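PDB 5K2I: 1-Cys peroxiredoxin from Vibrio vulnificus MO6-24/O, which probably reduces hydrogen peroxide and related oxidants through a single peroxidatic cysteine, as a 1-Cys peroxiredoxin, with a possible role in scavenging nitric oxide. Local coordinates for residues V134-V139 with E151-A156. Sequence-based numbering, arbitrary orientation.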
ATOM      1  N   VAL A 134      -0.787  22.771  13.724  1.00  8.02           N
ATOM      2  CA  VAL A 134      -0.105  21.788  12.886  1.00  7.16           C
ATOM      3  C   VAL A 134       1.209  22.357  12.393  1.00 10.69           C
ATOM      4  O   VAL A 134       1.220  23.302  11.614  1.00 11.52           O
ATOM      5  CB  VAL A 134      -0.980  21.387  11.694  1.00  8.52           C
ATOM      6  CG1 VAL A 134      -0.230  20.408  10.794  1.00 11.58           C
ATOM      7  CG2 VAL A 134      -2.283  20.774  12.202  1.00 10.15           C
ATOM      8  N   THR A 135       2.333  21.818  12.853  1.00  8.67           N
ATOM      9  CA  THR A 135       3.651  22.312  12.461  0.57  9.05           C
ATOM     10  C   THR A 135       4.212  21.500  11.300  1.00 10.87           C
ATOM     11  O   THR A 135       4.825  22.041  10.379  1.00 12.03           O
ATOM     12  CB  THR A 135       4.623  22.260  13.647  0.57 11.03           C
ATOM     13  OG1 THR A 135       4.150  23.141  14.672  0.57 14.38           O
ATOM     14  CG2 THR A 135       6.023  22.671  13.221  0.57 11.29           C
ATOM     15  N   THR A 136       3.990  20.185  11.362  1.00  9.38           N
ATOM     16  CA  THR A 136       4.437  19.249  10.320  1.00 11.12           C
ATOM     17  C   THR A 136       3.275  18.348   9.935  1.00  9.35           C
ATOM     18  O   THR A 136       2.600  17.828  10.812  1.00  8.74           O
ATOM     19  CB  THR A 136       5.613  18.366  10.794  1.00 13.18           C
ATOM     20  OG1 THR A 136       6.760  19.183  11.061  1.00 14.61           O
ATOM     21  CG2 THR A 136       5.973  17.343   9.732  1.00 16.73           C
ATOM     22  N   LEU A 137       3.034  18.169   8.640  1.00  9.87           N
ATOM     23  CA  LEU A 137       2.020  17.229   8.157  1.00 10.11           C
ATOM     24  C   LEU A 137       2.586  16.454   6.979  1.00  8.75           C
ATOM     25  O   LEU A 137       2.938  17.047   5.942  1.00 10.43           O
ATOM     26  CB  LEU A 137       0.735  17.950   7.737  1.00  9.57           C
ATOM     27  CG  LEU A 137      -0.287  17.098   6.969  1.00  9.65           C
ATOM     28  CD1 LEU A 137      -0.816  15.956   7.822  1.00 10.48           C
ATOM     29  CD2 LEU A 137      -1.436  17.972   6.511  1.00 12.88           C
ATOM     30  N   ASN A 138       2.680  15.135   7.141  1.00  8.28           N
ATOM     31  CA  ASN A 138       3.138  14.240   6.080  1.00  8.18           C
ATOM     32  C   ASN A 138       1.997  13.314   5.706  1.00  8.97           C
ATOM     33  O   ASN A 138       1.513  12.569   6.551  1.00 10.69           O
ATOM     34  CB  ASN A 138       4.354  13.412   6.524  1.00 10.33           C
ATOM     35  CG  ASN A 138       5.563  14.262   6.861  1.00 13.26           C
ATOM     36  OD1 ASN A 138       5.751  15.335   6.304  1.00 15.59           O
ATOM     37  ND2 ASN A 138       6.401  13.770   7.776  1.00 17.87           N
ATOM     38  N   VAL A 139       1.561  13.366   4.451  1.00  9.10           N
ATOM     39  CA  VAL A 139       0.434  12.564   3.981  1.00  8.48           C
ATOM     40  C   VAL A 139       0.932  11.505   2.999  1.00 10.06           C
ATOM     41  O   VAL A 139       1.768  11.797   2.131  1.00 12.33           O
ATOM     42  CB  VAL A 139      -0.644  13.457   3.311  1.00  9.47           C
ATOM     43  CG1 VAL A 139      -1.826  12.623   2.875  1.00 10.30           C
ATOM     44  CG2 VAL A 139      -1.095  14.562   4.277  1.00 10.48           C
ATOM     45  N   GLU A 151      10.135   7.539  11.449  1.00 12.82           N
ATOM     46  CA  GLU A 151      11.473   8.131  11.337  1.00 14.57           C
ATOM     47  C   GLU A 151      11.436   9.502  10.675  1.00 13.56           C
ATOM     48  O   GLU A 151      12.240  10.371  11.013  1.00 15.33           O
ATOM     49  CB  GLU A 151      12.426   7.224  10.547  1.00 14.95           C
ATOM     50  CG  GLU A 151      12.888   5.984  11.290  1.00 17.30           C
ATOM     51  CD  GLU A 151      13.976   6.241  12.334  1.00 18.81           C
ATOM     52  OE1 GLU A 151      14.517   7.370  12.419  1.00 19.39           O
ATOM     53  OE2 GLU A 151      14.298   5.290  13.077  1.00 23.29           O
ATOM     54  N   THR A 152      10.526   9.689   9.722  1.00 12.70           N
ATOM     55  CA  THR A 152      10.364  10.986   9.072  1.00 14.06           C
ATOM     56  C   THR A 152       9.983  12.028  10.114  1.00 13.68           C
ATOM     57  O   THR A 152      10.495  13.145  10.104  1.00 13.90           O
ATOM     58  CB  THR A 152       9.292  10.957   7.974  1.00 14.72           C
ATOM     59  OG1 THR A 152       9.425   9.756   7.208  1.00 14.58           O
ATOM     60  CG2 THR A 152       9.428  12.170   7.054  1.00 15.68           C
ATOM     61  N   ILE A 153       9.082  11.646  11.013  1.00 12.37           N
ATOM     62  CA  ILE A 153       8.647  12.537  12.082  1.00 11.94           C
ATOM     63  C   ILE A 153       9.792  12.812  13.058  1.00 13.84           C
ATOM     64  O   ILE A 153      10.033  13.957  13.439  1.00 13.88           O
ATOM     65  CB  ILE A 153       7.431  11.941  12.830  1.00 10.93           C
ATOM     66  CG1 ILE A 153       6.186  11.951  11.928  1.00 10.82           C
ATOM     67  CG2 ILE A 153       7.173  12.681  14.146  1.00 10.89           C
ATOM     68  CD1 ILE A 153       5.665  13.341  11.589  1.00 13.94           C
ATOM     69  N   LEU A 154      10.506  11.759  13.442  1.00 13.43           N
ATOM     70  CA  LEU A 154      11.644  11.908  14.336  1.00 14.22           C
ATOM     71  C   LEU A 154      12.658  12.905  13.773  1.00 17.61           C
ATOM     72  O   LEU A 154      13.184  13.744  14.499  1.00 18.53           O
ATOM     73  CB  LEU A 154      12.305  10.550  14.585  1.00 16.13           C
ATOM     74  CG  LEU A 154      13.520  10.565  15.510  1.00 17.28           C
ATOM     75  CD1 LEU A 154      13.128  10.992  16.925  1.00 16.05           C
ATOM     76  CD2 LEU A 154      14.193   9.203  15.523  1.00 20.89           C
ATOM     77  N   ALA A 155      12.907  12.827  12.470  1.00 14.41           N
ATOM     78  CA  ALA A 155      13.884  13.705  11.838  1.00 17.67           C
ATOM     79  C   ALA A 155      13.375  15.140  11.745  1.00 18.30           C
ATOM     80  O   ALA A 155      14.162  16.087  11.733  1.00 21.03           O
ATOM     81  CB  ALA A 155      14.246  13.186  10.465  1.00 19.51           C
ATOM     82  N   ALA A 156      12.058  15.303  11.683  1.00 17.30           N
ATOM     83  CA  ALA A 156      11.475  16.640  11.611  1.00 19.21           C
ATOM     84  C   ALA A 156      11.661  17.365  12.934  1.00 24.33           C
ATOM     85  O   ALA A 156      11.673  18.593  12.983  1.00 31.09           O
ATOM     86  CB  ALA A 156      10.003  16.569  11.245  1.00 18.90           C
TER
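Asn138 reaches from the strand toward the helix with its amide end against Thr152 and Ile153, and here the two segments pack most closely. Its CG lies 4.4 Å from Thr152 CG2, the side chains crossing at a slant, while Ile153 runs past it in the opposite direction. A short polar side chain suits this partly exposed spot, where the amide can lie against hydrocarbon while staying near solvent. Thr152 fits because its two branches do different work: CG2, anti to the backbone N, meets the asparagine, and OG1 turns away to accept a hydrogen bond from the backbone N of Asn149, just ahead of the helix. Ile153 sends its long branch inward, chi2 of -67° bringing CD1 to 4.4 Å from Thr136 CG2. Its buried side chain also touches Tyr56 of helix 53-65, a place where a branched hydrocarbon can serve strand and neighbouring helix together. No hydrogen bond joins the two segments.

The pairing belongs to the beta-beta-alpha half of the thioredoxin fold, in which a hairpin, here strands 120-130 and 133-139, is followed by a helix that returns across one face of the sheet. The short axes accordingly run nearly antiparallel, at 158°, with a closest approach of 10.1 Å. Leu137, intervening between the two helix-facing residues, points to the other face and touches Ile2 and Met127. Earlier in the strand, Thr135 and Thr136 both face Ile128 in a classic beta bulge.

Toward the C-terminal end of the helix the fit is looser. Ala156 is exposed and offers a single methyl, CB, 4.2 Å from Thr136 OG1, whereas Asn138 meets two side chains. Thr136, beta-branched as befits an extended strand, offers its methyl to Ile153 and turns its hydroxyl to the Ala156 side, where the contact is van der Waals only.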